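Long-range contacts in cell division control protein 45 cdc45 putative (Entamoeba histolytica, PDB 6CC2), which probably serves, like other eukaryotic Cdc45 proteins, as a component of the Cdc45–MCM–GINS helicase that unwinds DNA during replication: residues A[438-442]-A[471-475]; A[497-502]-A[519-523]; A[504-510]-A[531-536]. One frame throughout, in Å; residues are numbered along the deposited sequence.

Interaction 1 (A[438-442]-A[471-475]); sequences SIRFK and AVLDA
Val472 pushes its CG1 methyl beneath the C-terminal turn of helix 435-441, where it overlaps two backbone carbonyls at once. CG1 is 3.7 Å from Ser438 O and equally 3.7 Å from Phe441 O. The setting is a beta-alpha-beta crossover: the parallel neighbours 427-432 and 468-474 are joined through helices 435-441 and 444-462, so the contact brings the first connecting helix against the C-terminal end of the returning strand. One residue further along, the backbone takes over from the side chain. Leu473 O meets Ser438 CB at 3.4 Å and Lys442 CB at 3.7 Å, while Ser438 OG is hydrogen-bonded to the carbonyl of Asp434, just ahead of the helix. Of the Phe441 side chain only CB comes near Val472, the ring leading off to Leu407 and Leu450 of the flanking helices. At the more open end a charged pair takes over. Lys442 starts with CG wedged between backbone N and carbonyl carbon (chi1 58°) and then runs extended, which lays CD across the carboxylate of Asp474, 3.7 Å from its CG. The salt bridge from Lys442 NZ to Asp474 OD1 is long, and OD1 also accepts the backbone N-H of Lys477. The other carboxylate oxygen is reached through solvent: one water donates both to Lys442 O at 2.7 Å and to Asp474 OD2.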
ATOM      1  N   SER A 438       4.507  25.795   0.022  1.00 25.74           N
ATOM      2  CA  SER A 438       4.139  25.629  -1.381  1.00 26.25           C
ATOM      3  C   SER A 438       5.337  25.180  -2.202  1.00 28.97           C
ATOM      4  O   SER A 438       5.232  24.264  -3.023  1.00 28.70           O
ATOM      5  CB  SER A 438       3.590  26.957  -1.932  1.00 30.96           C
ATOM      6  OG  SER A 438       2.345  27.267  -1.339  1.00 34.22           O
ATOM      7  N   ILE A 439       6.484  25.823  -1.996  1.00 30.01           N
ATOM      8  CA  ILE A 439       7.663  25.494  -2.791  1.00 32.36           C
ATOM      9  C   ILE A 439       8.076  24.053  -2.531  1.00 33.29           C
ATOM     10  O   ILE A 439       8.588  23.381  -3.426  1.00 34.65           O
ATOM     11  CB  ILE A 439       8.800  26.494  -2.488  1.00 36.66           C
ATOM     12  CG1 ILE A 439       9.660  26.721  -3.728  1.00 46.21           C
ATOM     13  CG2 ILE A 439       9.660  26.001  -1.344  1.00 41.78           C
ATOM     14  CD1 ILE A 439       9.004  27.629  -4.760  1.00 54.08           C
ATOM     15  N   ARG A 440       7.812  23.540  -1.324  1.00 28.54           N
ATOM     16  CA  ARG A 440       8.215  22.182  -0.971  1.00 31.25           C
ATOM     17  C   ARG A 440       7.286  21.100  -1.511  1.00 30.28           C
ATOM     18  O   ARG A 440       7.717  19.951  -1.667  1.00 30.60           O
ATOM     19  CB  ARG A 440       8.290  22.044   0.548  1.00 33.30           C
ATOM     20  CG  ARG A 440       9.405  22.872   1.190  1.00 40.76           C
ATOM     21  CD  ARG A 440       9.245  22.902   2.703  1.00 55.99           C
ATOM     22  NE  ARG A 440       8.981  21.571   3.238  1.00 68.72           N
ATOM     23  CZ  ARG A 440       8.549  21.327   4.469  1.00 74.19           C
ATOM     24  NH1 ARG A 440       8.328  22.330   5.309  1.00 79.22           N
ATOM     25  NH2 ARG A 440       8.335  20.076   4.859  1.00 66.32           N
ATOM     26  N   PHE A 441       6.032  21.428  -1.802  1.00 24.35           N
ATOM     27  CA  PHE A 441       5.062  20.418  -2.210  1.00 23.63           C
ATOM     28  C   PHE A 441       4.385  20.726  -3.540  1.00 22.26           C
ATOM     29  O   PHE A 441       3.384  20.090  -3.871  1.00 21.71           O
ATOM     30  CB  PHE A 441       4.009  20.232  -1.112  1.00 24.36           C
ATOM     31  CG  PHE A 441       4.520  19.493   0.071  1.00 23.96           C
ATOM     32  CD1 PHE A 441       4.499  18.100   0.098  1.00 23.30           C
ATOM     33  CD2 PHE A 441       5.069  20.180   1.158  1.00 23.84           C
ATOM     34  CE1 PHE A 441       5.006  17.405   1.186  1.00 26.36           C
ATOM     35  CE2 PHE A 441       5.563  19.481   2.247  1.00 27.12           C
ATOM     36  CZ  PHE A 441       5.533  18.100   2.257  1.00 28.55           C
ATOM     37  N   LYS A 442       4.938  21.647  -4.333  1.00 23.17           N
ATOM     38  CA  LYS A 442       4.307  22.000  -5.599  1.00 22.47           C
ATOM     39  C   LYS A 442       4.515  20.959  -6.692  1.00 24.28           C
ATOM     40  O   LYS A 442       3.820  21.011  -7.710  1.00 26.85           O
ATOM     41  CB  LYS A 442       4.858  23.340  -6.106  1.00 23.23           C
ATOM     42  CG  LYS A 442       6.373  23.373  -6.313  1.00 26.61           C
ATOM     43  CD  LYS A 442       6.789  24.616  -7.083  1.00 35.03           C
ATOM     44  CE  LYS A 442       8.292  24.673  -7.301  1.00 44.32           C
ATOM     45  NZ  LYS A 442       8.668  25.800  -8.211  1.00 54.93           N
ATOM     46  N   ALA A 471      -4.812  21.547  -3.263  1.00 16.79           N
ATOM     47  CA  ALA A 471      -4.287  22.536  -4.210  1.00 20.05           C
ATOM     48  C   ALA A 471      -3.054  23.202  -3.621  1.00 19.55           C
ATOM     49  O   ALA A 471      -3.125  23.783  -2.530  1.00 19.77           O
ATOM     50  CB  ALA A 471      -5.343  23.591  -4.519  1.00 20.47           C
ATOM     51  N   VAL A 472      -1.938  23.147  -4.347  1.00 17.85           N
ATOM     52  CA  VAL A 472      -0.681  23.723  -3.890  1.00 17.24           C
ATOM     53  C   VAL A 472      -0.210  24.761  -4.885  1.00 18.41           C
ATOM     54  O   VAL A 472      -0.106  24.471  -6.086  1.00 19.60           O
ATOM     55  CB  VAL A 472       0.405  22.644  -3.683  1.00 18.90           C
ATOM     56  CG1 VAL A 472       1.670  23.284  -3.050  1.00 19.13           C
ATOM     57  CG2 VAL A 472      -0.130  21.491  -2.827  1.00 21.47           C
ATOM     58  N   LEU A 473       0.106  25.955  -4.377  1.00 19.55           N
ATOM     59  CA  LEU A 473       0.567  27.035  -5.230  1.00 22.94           C
ATOM     60  C   LEU A 473       1.911  26.694  -5.850  1.00 23.67           C
ATOM     61  O   LEU A 473       2.847  26.310  -5.155  1.00 24.70           O
ATOM     62  CB  LEU A 473       0.673  28.327  -4.413  1.00 22.83           C
ATOM     63  CG  LEU A 473       1.236  29.529  -5.165  1.00 26.79           C
ATOM     64  CD1 LEU A 473       0.307  29.987  -6.273  1.00 27.60           C
ATOM     65  CD2 LEU A 473       1.528  30.670  -4.198  1.00 27.02           C
ATOM     66  N   ASP A 474       2.001  26.838  -7.170  1.00 23.65           N
ATOM     67  CA  ASP A 474       3.259  26.847  -7.906  1.00 26.25           C
ATOM     68  C   ASP A 474       3.441  28.294  -8.341  1.00 28.30           C
ATOM     69  O   ASP A 474       2.940  28.712  -9.390  1.00 28.40           O
ATOM     70  CB  ASP A 474       3.225  25.886  -9.090  1.00 27.97           C
ATOM     71  CG  ASP A 474       4.557  25.798  -9.801  1.00 33.40           C
ATOM     72  OD1 ASP A 474       5.340  26.777  -9.762  1.00 36.55           O
ATOM     73  OD2 ASP A 474       4.818  24.743 -10.412  1.00 37.38           O
ATOM     74  N   ALA A 475       4.149  29.068  -7.512  1.00 31.04           N
ATOM     75  CA  ALA A 475       4.191  30.511  -7.699  1.00 34.05           C
ATOM     76  C   ALA A 475       4.941  30.895  -8.964  1.00 31.95           C
ATOM     77  O   ALA A 475       4.599  31.896  -9.602  1.00 33.36           O
ATOM     78  CB  ALA A 475       4.844  31.175  -6.488  1.00 39.65           C
TER
HETATM   79  O   HOH W   1       4.840  22.314  -9.877  1.00 43.60           O

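Interaction 2 (A[497-502]-A[519-523]); sequences FGAKFT and SFVTE. With EDO (1,2-ethanediol), chain G.
Two different first torsions bring Phe501 and Phe520 side by side: the helical ring swings opposite its backbone N (chi1 -173°), whereas the strand ring leaves opposite its own carbonyl carbon (chi1 -49°). As placed, the two side chains slide past each other in opposite directions. Their planes are 25° from parallel, but the centroids lie 5.4 Å apart and the rings barely overlap, so this is not a true stack. The close touch comes instead from the root of one side chain, Phe520 CB lying 3.4 Å from Phe501 CE1. Beyond it the Phe520 ring reaches the helix backbone at Gly498, where CA is 3.4 Å from Phe520 CZ; with no side chain on the glycine, the ring can settle directly on the main chain. Two further residues hem in this ring. Phe497 brings CE2 to its edge, near the ring plane, and Thr502 sets CG2 3.7 Å from Phe520 CE2. That methyl is available because Thr502 OG1 is turned inward along the helix, where its proton may go to the carbonyl of either Gly498 or Ala499. Further down the strand, Thr522 CG2 meets Phe501 CZ at 3.9 Å, its hydroxyl being engaged with Ser511 O. A molecule of 1,2-ethanediol, probably from the crystallisation liquor, donates through O1 to Glu523 O at 3.1 Å. The short segments of helix and strand run almost parallel, their axes 9.7 Å apart, as an alpha/beta layer in which helix 494-508 covers one face of the mixed sheet. Phe501 also touches Ile482 of the adjacent strand 479-485, while Val521 points to the opposite face, against Leu448 of helix 444-462.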
ATOM      1  N   PHE A 497     -16.086   9.664  -7.359  1.00 25.97           N
ATOM      2  CA  PHE A 497     -15.058  10.671  -7.131  1.00 25.72           C
ATOM      3  C   PHE A 497     -14.218  10.881  -8.382  1.00 27.77           C
ATOM      4  O   PHE A 497     -13.975  12.020  -8.798  1.00 24.38           O
ATOM      5  CB  PHE A 497     -14.177  10.264  -5.945  1.00 24.40           C
ATOM      6  CG  PHE A 497     -13.029  11.193  -5.706  1.00 23.92           C
ATOM      7  CD1 PHE A 497     -13.241  12.414  -5.109  1.00 23.37           C
ATOM      8  CD2 PHE A 497     -11.739  10.829  -6.062  1.00 25.48           C
ATOM      9  CE1 PHE A 497     -12.178  13.292  -4.887  1.00 24.33           C
ATOM     10  CE2 PHE A 497     -10.676  11.687  -5.847  1.00 27.32           C
ATOM     11  CZ  PHE A 497     -10.901  12.920  -5.250  1.00 25.53           C
ATOM     12  N   GLY A 498     -13.791   9.789  -9.016  1.00 29.39           N
ATOM     13  CA  GLY A 498     -13.025   9.921 -10.236  1.00 30.46           C
ATOM     14  C   GLY A 498     -13.834  10.537 -11.355  1.00 28.88           C
ATOM     15  O   GLY A 498     -13.331  11.386 -12.109  1.00 31.18           O
ATOM     16  N   ALA A 499     -15.086  10.099 -11.509  1.00 26.71           N
ATOM     17  CA  ALA A 499     -15.906  10.620 -12.599  1.00 27.24           C
ATOM     18  C   ALA A 499     -16.086  12.125 -12.449  1.00 27.09           C
ATOM     19  O   ALA A 499     -15.921  12.890 -13.411  1.00 28.98           O
ATOM     20  CB  ALA A 499     -17.262   9.915 -12.629  1.00 27.95           C
ATOM     21  N   LYS A 500     -16.410  12.576 -11.233  1.00 26.90           N
ATOM     22  CA  LYS A 500     -16.720  13.988 -11.053  1.00 28.42           C
ATOM     23  C   LYS A 500     -15.454  14.843 -11.033  1.00 24.80           C
ATOM     24  O   LYS A 500     -15.478  15.985 -11.512  1.00 26.25           O
ATOM     25  CB  LYS A 500     -17.546  14.180  -9.771  1.00 31.18           C
ATOM     26  CG  LYS A 500     -18.919  13.471  -9.816  1.00 33.34           C
ATOM     27  CD  LYS A 500     -19.713  13.865 -11.045  1.00 33.74           C
ATOM     28  CE  LYS A 500     -21.060  13.144 -11.128  1.00 40.41           C
ATOM     29  NZ  LYS A 500     -21.770  13.479 -12.390  1.00 47.25           N
ATOM     30  N   PHE A 501     -14.353  14.325 -10.497  1.00 22.59           N
ATOM     31  CA  PHE A 501     -13.095  15.050 -10.575  1.00 22.80           C
ATOM     32  C   PHE A 501     -12.687  15.253 -12.038  1.00 25.60           C
ATOM     33  O   PHE A 501     -12.265  16.351 -12.431  1.00 26.20           O
ATOM     34  CB  PHE A 501     -11.997  14.301  -9.825  1.00 23.16           C
ATOM     35  CG  PHE A 501     -10.692  15.066  -9.725  1.00 22.91           C
ATOM     36  CD1 PHE A 501      -9.756  14.995 -10.744  1.00 23.56           C
ATOM     37  CD2 PHE A 501     -10.418  15.855  -8.622  1.00 25.38           C
ATOM     38  CE1 PHE A 501      -8.558  15.702 -10.655  1.00 25.36           C
ATOM     39  CE2 PHE A 501      -9.230  16.557  -8.527  1.00 26.38           C
ATOM     40  CZ  PHE A 501      -8.308  16.499  -9.546  1.00 24.81           C
ATOM     41  N   THR A 502     -12.828  14.216 -12.857  1.00 25.51           N
ATOM     42  CA  THR A 502     -12.421  14.330 -14.251  1.00 27.23           C
ATOM     43  C   THR A 502     -13.413  15.168 -15.047  1.00 30.14           C
ATOM     44  O   THR A 502     -13.015  15.941 -15.918  1.00 29.80           O
ATOM     45  CB  THR A 502     -12.245  12.950 -14.884  1.00 29.38           C
ATOM     46  OG1 THR A 502     -13.461  12.219 -14.845  1.00 35.97           O
ATOM     47  CG2 THR A 502     -11.179  12.192 -14.166  1.00 27.09           C
ATOM     48  N   SER A 519      -5.834   8.141  -7.785  1.00 20.58           N
ATOM     49  CA  SER A 519      -5.499   9.542  -7.664  1.00 20.60           C
ATOM     50  C   SER A 519      -5.432  10.182  -9.042  1.00 20.94           C
ATOM     51  O   SER A 519      -5.266   9.510 -10.060  1.00 20.98           O
ATOM     52  CB  SER A 519      -4.163   9.725  -6.934  1.00 22.08           C
ATOM     53  OG  SER A 519      -3.091   9.242  -7.734  1.00 24.26           O
ATOM     54  N   PHE A 520      -5.503  11.503  -9.040  1.00 19.49           N
ATOM     55  CA  PHE A 520      -5.466  12.316 -10.244  1.00 22.72           C
ATOM     56  C   PHE A 520      -4.667  13.584  -9.958  1.00 21.92           C
ATOM     57  O   PHE A 520      -4.661  14.090  -8.839  1.00 20.76           O
ATOM     58  CB  PHE A 520      -6.876  12.746 -10.709  1.00 27.09           C
ATOM     59  CG  PHE A 520      -7.855  11.630 -10.778  1.00 32.72           C
ATOM     60  CD1 PHE A 520      -8.505  11.193  -9.639  1.00 36.20           C
ATOM     61  CD2 PHE A 520      -8.135  11.002 -11.997  1.00 38.25           C
ATOM     62  CE1 PHE A 520      -9.410  10.148  -9.698  1.00 45.64           C
ATOM     63  CE2 PHE A 520      -9.047   9.968 -12.058  1.00 40.04           C
ATOM     64  CZ  PHE A 520      -9.681   9.536 -10.901  1.00 43.64           C
ATOM     65  N   VAL A 521      -4.021  14.108 -10.999  1.00 21.06           N
ATOM     66  CA  VAL A 521      -3.323  15.382 -10.932  1.00 21.39           C
ATOM     67  C   VAL A 521      -3.791  16.262 -12.085  1.00 21.38           C
ATOM     68  O   VAL A 521      -3.829  15.812 -13.232  1.00 22.62           O
ATOM     69  CB  VAL A 521      -1.798  15.199 -11.008  1.00 24.39           C
ATOM     70  CG1 VAL A 521      -1.095  16.540 -10.854  1.00 25.94           C
ATOM     71  CG2 VAL A 521      -1.331  14.233  -9.922  1.00 25.35           C
ATOM     72  N   THR A 522      -4.163  17.497 -11.770  1.00 23.32           N
ATOM     73  CA  THR A 522      -4.413  18.508 -12.794  1.00 23.38           C
ATOM     74  C   THR A 522      -3.763  19.800 -12.316  1.00 21.64           C
ATOM     75  O   THR A 522      -3.019  19.816 -11.334  1.00 21.54           O
ATOM     76  CB  THR A 522      -5.918  18.651 -13.092  1.00 25.60           C
ATOM     77  OG1 THR A 522      -6.094  19.571 -14.192  1.00 27.59           O
ATOM     78  CG2 THR A 522      -6.689  19.160 -11.899  1.00 25.88           C
ATOM     79  N   GLU A 523      -4.032  20.898 -13.015  1.00 21.48           N
ATOM     80  CA  GLU A 523      -3.394  22.176 -12.714  1.00 22.16           C
ATOM     81  C   GLU A 523      -4.302  23.284 -13.219  1.00 22.58           C
ATOM     82  O   GLU A 523      -4.900  23.162 -14.280  1.00 23.75           O
ATOM     83  CB  GLU A 523      -2.022  22.242 -13.391  1.00 30.73           C
ATOM     84  CG  GLU A 523      -1.177  23.438 -13.016  1.00 48.29           C
ATOM     85  CD  GLU A 523       0.238  23.330 -13.564  1.00 58.21           C
ATOM     86  OE1 GLU A 523       0.412  22.737 -14.649  1.00 57.30           O
ATOM     87  OE2 GLU A 523       1.178  23.825 -12.902  1.00 60.27           O
TER
HETATM   88  C1  EDO G 606      -3.369  26.192 -16.681  1.00 49.53           C
HETATM   89  O1  EDO G 606      -4.128  24.979 -16.707  1.00 50.38           O
HETATM   90  C2  EDO G 606      -1.931  25.898 -16.282  1.00 50.12           C
HETATM   91  O2  EDO G 606      -1.364  24.938 -17.174  1.00 60.96           O

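Interaction 3 (A[504-510]-A[531-536]); sequences TAQNMKI and KYKKAL
Thr504 and Leu536 meet at about a right angle, the threonine methyl coming in over the backbone of the facing helix. Thr504 CG2 is 3.6 Å from Leu536 N, and the same methyl touches the Tyr532 ring at CE1, 3.7 Å away. Its hydroxyl oxygen lies beside Leu536 CD1 but spends its hydrogen bond within its own helix, on the carbonyl of Lys500. One turn later Met508, present as selenomethionine, folds across Ala535. Bends at chi2 (-63°) and chi3 (95°) curl the chain so that both SE and CE lie against the Ala535 methyl, CE at 3.7 Å. The extended chain of Lys531 crosses that of Met508 obliquely and meets the selenium from a different side than Ala535, its CE 3.9 Å from Met508 SE. These two helices, 494-508 and 529-537, share one face of the C-terminal mixed sheet, the axes of their short segments 9.7 Å apart at closest, with N-to-C directions 129° apart. The first of them ends here in a Schellman motif: Lys509 adopts positive phi as the C-prime residue, Ile510 N bonds to Ala505 O, and Lys509 N makes a weak bond to Gln506 O. That reversal carries Ile510 back towards the tyrosine, which it meets at roughly a right angle, Ile510 CD1 lying 3.9 Å from Tyr532 CE1. Met508 CG stands at the edge of the same ring, near its plane. Beneath these apolar groups, the side chains of Tyr532 and Leu536 continue to Phe429 of strand 427-432. On the outer side a water accepts from Asn507 ND2 at 3.0 Å and donates to Ala535 O.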
ATOM      1  N   THR A 504     -15.052  17.693 -13.890  1.00 25.56           N
ATOM      2  CA  THR A 504     -14.735  19.078 -13.572  1.00 25.13           C
ATOM      3  C   THR A 504     -13.590  19.580 -14.439  1.00 25.76           C
ATOM      4  O   THR A 504     -13.660  20.670 -15.031  1.00 25.57           O
ATOM      5  CB  THR A 504     -14.390  19.217 -12.083  1.00 26.56           C
ATOM      6  OG1 THR A 504     -15.487  18.744 -11.284  1.00 26.37           O
ATOM      7  CG2 THR A 504     -14.096  20.655 -11.745  1.00 28.63           C
ATOM      8  N   ALA A 505     -12.514  18.793 -14.515  1.00 24.74           N
ATOM      9  CA  ALA A 505     -11.405  19.145 -15.404  1.00 26.05           C
ATOM     10  C   ALA A 505     -11.878  19.340 -16.835  1.00 25.65           C
ATOM     11  O   ALA A 505     -11.465  20.289 -17.516  1.00 28.15           O
ATOM     12  CB  ALA A 505     -10.329  18.068 -15.345  1.00 27.13           C
ATOM     13  N   GLN A 506     -12.764  18.455 -17.323  1.00 26.63           N
ATOM     14  CA  GLN A 506     -13.261  18.604 -18.689  1.00 33.58           C
ATOM     15  C   GLN A 506     -14.037  19.904 -18.858  1.00 31.69           C
ATOM     16  O   GLN A 506     -13.894  20.601 -19.877  1.00 30.54           O
ATOM     17  CB  GLN A 506     -14.146  17.414 -19.054  1.00 48.41           C
ATOM     18  CG  GLN A 506     -13.480  16.378 -19.940  1.00 65.95           C
ATOM     19  CD  GLN A 506     -13.095  16.917 -21.311  1.00 65.23           C
ATOM     20  OE1 GLN A 506     -12.139  16.444 -21.920  1.00 64.18           O
ATOM     21  NE2 GLN A 506     -13.838  17.908 -21.795  1.00 65.03           N
ATOM     22  N   ASN A 507     -14.884  20.241 -17.884  1.00 33.63           N
ATOM     23  CA  ASN A 507     -15.665  21.465 -17.978  1.00 33.38           C
ATOM     24  C   ASN A 507     -14.774  22.701 -17.936  1.00 31.33           C
ATOM     25  O   ASN A 507     -15.102  23.713 -18.570  1.00 32.52           O
ATOM     26  CB  ASN A 507     -16.692  21.527 -16.842  1.00 37.47           C
ATOM     27  CG  ASN A 507     -17.741  20.455 -16.951  1.00 45.02           C
ATOM     28  OD1 ASN A 507     -17.965  19.913 -18.020  1.00 41.66           O
ATOM     29  ND2 ASN A 507     -18.387  20.139 -15.837  1.00 53.59           N
HETATM   30  N   MSE A 508     -13.667  22.639 -17.194  1.00 29.53           N
HETATM   31  CA  MSE A 508     -12.756  23.753 -17.066  1.00 32.05           C
HETATM   32  C   MSE A 508     -11.724  23.789 -18.183  1.00 34.21           C
HETATM   33  O   MSE A 508     -10.986  24.756 -18.318  1.00 32.49           O
HETATM   34  CB  MSE A 508     -12.041  23.685 -15.726  1.00 30.41           C
HETATM   35  CG  MSE A 508     -12.953  23.865 -14.503  1.00 30.56           C
HETATM   36 SE   MSE A 508     -13.779  25.616 -14.498  0.61 34.65          SE
HETATM   37  CE  MSE A 508     -15.469  25.216 -15.351  1.00 33.09           C
ATOM     38  N   LYS A 509     -11.685  22.723 -18.983  1.00 31.86           N
ATOM     39  CA  LYS A 509     -10.685  22.558 -20.041  1.00 30.85           C
ATOM     40  C   LYS A 509      -9.265  22.650 -19.476  1.00 29.07           C
ATOM     41  O   LYS A 509      -8.384  23.335 -20.018  1.00 32.42           O
ATOM     42  CB  LYS A 509     -10.906  23.556 -21.180  1.00 36.96           C
ATOM     43  CG  LYS A 509     -10.806  22.947 -22.558  1.00 48.11           C
ATOM     44  CD  LYS A 509     -11.883  21.896 -22.801  1.00 47.34           C
ATOM     45  CE  LYS A 509     -11.797  21.329 -24.198  1.00 53.43           C
ATOM     46  NZ  LYS A 509     -10.502  20.653 -24.457  1.00 59.46           N
ATOM     47  N   ILE A 510      -9.044  21.936 -18.386  1.00 26.20           N
ATOM     48  CA  ILE A 510      -7.715  21.727 -17.820  1.00 29.02           C
ATOM     49  C   ILE A 510      -7.345  20.259 -17.995  1.00 32.01           C
ATOM     50  O   ILE A 510      -8.203  19.384 -18.146  1.00 33.66           O
ATOM     51  CB  ILE A 510      -7.645  22.150 -16.335  1.00 27.92           C
ATOM     52  CG1 ILE A 510      -8.686  21.409 -15.502  1.00 25.93           C
ATOM     53  CG2 ILE A 510      -7.837  23.658 -16.228  1.00 29.61           C
ATOM     54  CD1 ILE A 510      -8.702  21.817 -14.031  1.00 22.68           C
ATOM     55  N   LYS A 531     -13.106  29.900  -9.196  1.00 24.74           N
ATOM     56  CA  LYS A 531     -13.843  29.329 -10.315  1.00 24.88           C
ATOM     57  C   LYS A 531     -13.780  27.805 -10.283  1.00 23.10           C
ATOM     58  O   LYS A 531     -14.802  27.112 -10.453  1.00 23.71           O
ATOM     59  CB  LYS A 531     -13.273  29.868 -11.627  1.00 30.29           C
ATOM     60  CG  LYS A 531     -13.935  29.328 -12.875  1.00 45.01           C
ATOM     61  CD  LYS A 531     -13.240  29.869 -14.125  1.00 54.29           C
ATOM     62  CE  LYS A 531     -13.933  29.395 -15.393  1.00 59.36           C
ATOM     63  NZ  LYS A 531     -13.240  29.886 -16.609  1.00 64.09           N
ATOM     64  N   TYR A 532     -12.586  27.261 -10.072  1.00 22.33           N
ATOM     65  CA  TYR A 532     -12.419  25.810 -10.005  1.00 20.78           C
ATOM     66  C   TYR A 532     -13.157  25.201  -8.820  1.00 20.97           C
ATOM     67  O   TYR A 532     -13.793  24.144  -8.947  1.00 20.55           O
ATOM     68  CB  TYR A 532     -10.938  25.466  -9.926  1.00 19.27           C
ATOM     69  CG  TYR A 532     -10.708  23.990  -9.753  1.00 18.65           C
ATOM     70  CD1 TYR A 532     -10.896  23.119 -10.818  1.00 25.09           C
ATOM     71  CD2 TYR A 532     -10.368  23.452  -8.530  1.00 17.53           C
ATOM     72  CE1 TYR A 532     -10.724  21.775 -10.664  1.00 23.43           C
ATOM     73  CE2 TYR A 532     -10.186  22.105  -8.375  1.00 19.07           C
ATOM     74  CZ  TYR A 532     -10.367  21.267  -9.448  1.00 23.48           C
ATOM     75  OH  TYR A 532     -10.210  19.923  -9.288  1.00 24.26           O
ATOM     76  N   LYS A 533     -13.090  25.840  -7.648  1.00 20.19           N
ATOM     77  CA  LYS A 533     -13.799  25.291  -6.501  1.00 19.68           C
ATOM     78  C   LYS A 533     -15.300  25.264  -6.759  1.00 19.95           C
ATOM     79  O   LYS A 533     -15.982  24.296  -6.380  1.00 22.81           O
ATOM     80  CB  LYS A 533     -13.472  26.116  -5.247  1.00 21.34           C
ATOM     81  CG  LYS A 533     -12.035  25.874  -4.739  1.00 25.39           C
ATOM     82  CD  LYS A 533     -11.543  27.023  -3.834  1.00 35.45           C
ATOM     83  CE  LYS A 533     -12.029  26.883  -2.434  1.00 35.17           C
ATOM     84  NZ  LYS A 533     -11.548  28.030  -1.560  1.00 33.77           N
ATOM     85  N   LYS A 534     -15.831  26.306  -7.406  1.00 21.55           N
ATOM     86  CA  LYS A 534     -17.262  26.342  -7.703  1.00 25.51           C
ATOM     87  C   LYS A 534     -17.645  25.250  -8.696  1.00 26.63           C
ATOM     88  O   LYS A 534     -18.697  24.616  -8.549  1.00 27.24           O
ATOM     89  CB  LYS A 534     -17.666  27.719  -8.233  1.00 29.82           C
ATOM     90  CG  LYS A 534     -17.559  28.827  -7.189  1.00 45.09           C
ATOM     91  CD  LYS A 534     -18.075  30.168  -7.719  1.00 61.91           C
ATOM     92  CE  LYS A 534     -17.256  30.658  -8.908  1.00 72.29           C
ATOM     93  NZ  LYS A 534     -17.514  32.091  -9.226  1.00 73.88           N
ATOM     94  N   ALA A 535     -16.807  25.029  -9.711  1.00 23.33           N
ATOM     95  CA  ALA A 535     -17.077  23.991 -10.704  1.00 24.43           C
ATOM     96  C   ALA A 535     -17.009  22.606 -10.088  1.00 22.55           C
ATOM     97  O   ALA A 535     -17.830  21.728 -10.406  1.00 26.39           O
ATOM     98  CB  ALA A 535     -16.074  24.094 -11.857  1.00 28.17           C
ATOM     99  N   LEU A 536     -16.010  22.382  -9.236  1.00 20.31           N
ATOM    100  CA  LEU A 536     -15.886  21.119  -8.537  1.00 23.24           C
ATOM    101  C   LEU A 536     -17.131  20.856  -7.707  1.00 26.55           C
ATOM    102  O   LEU A 536     -17.717  19.772  -7.768  1.00 27.27           O
ATOM    103  CB  LEU A 536     -14.639  21.169  -7.664  1.00 29.36           C
ATOM    104  CG  LEU A 536     -14.036  19.885  -7.121  1.00 37.51           C
ATOM    105  CD1 LEU A 536     -13.447  19.009  -8.208  1.00 31.63           C
ATOM    106  CD2 LEU A 536     -12.976  20.312  -6.102  1.00 42.15           C
TER
HETATM  107  O   HOH W   2     -18.322  22.083 -13.606  1.00 37.62           O

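The three contacts clothe both faces of one mixed sheet. Interaction 1 belongs to the crossover on one face; interactions 2 and 3 share helix 494-508 on the other. Centres of interactions 2 and 3 are 10 Å apart and the two touch directly: Thr522 OG1 lies 3.4 Å from Ile510 CG1, and Phe501 CE2 lies 3.6 Å from Tyr532 OH. Along the chain their segments alternate. Interaction 1 closes earlier, with its centre about 18 Å from that of interaction 2 and about 19 Å from that of interaction 3, touching neither. Another 1,2-ethanediol approaches the side chain of Met508 to about 3 Å between nearest atoms.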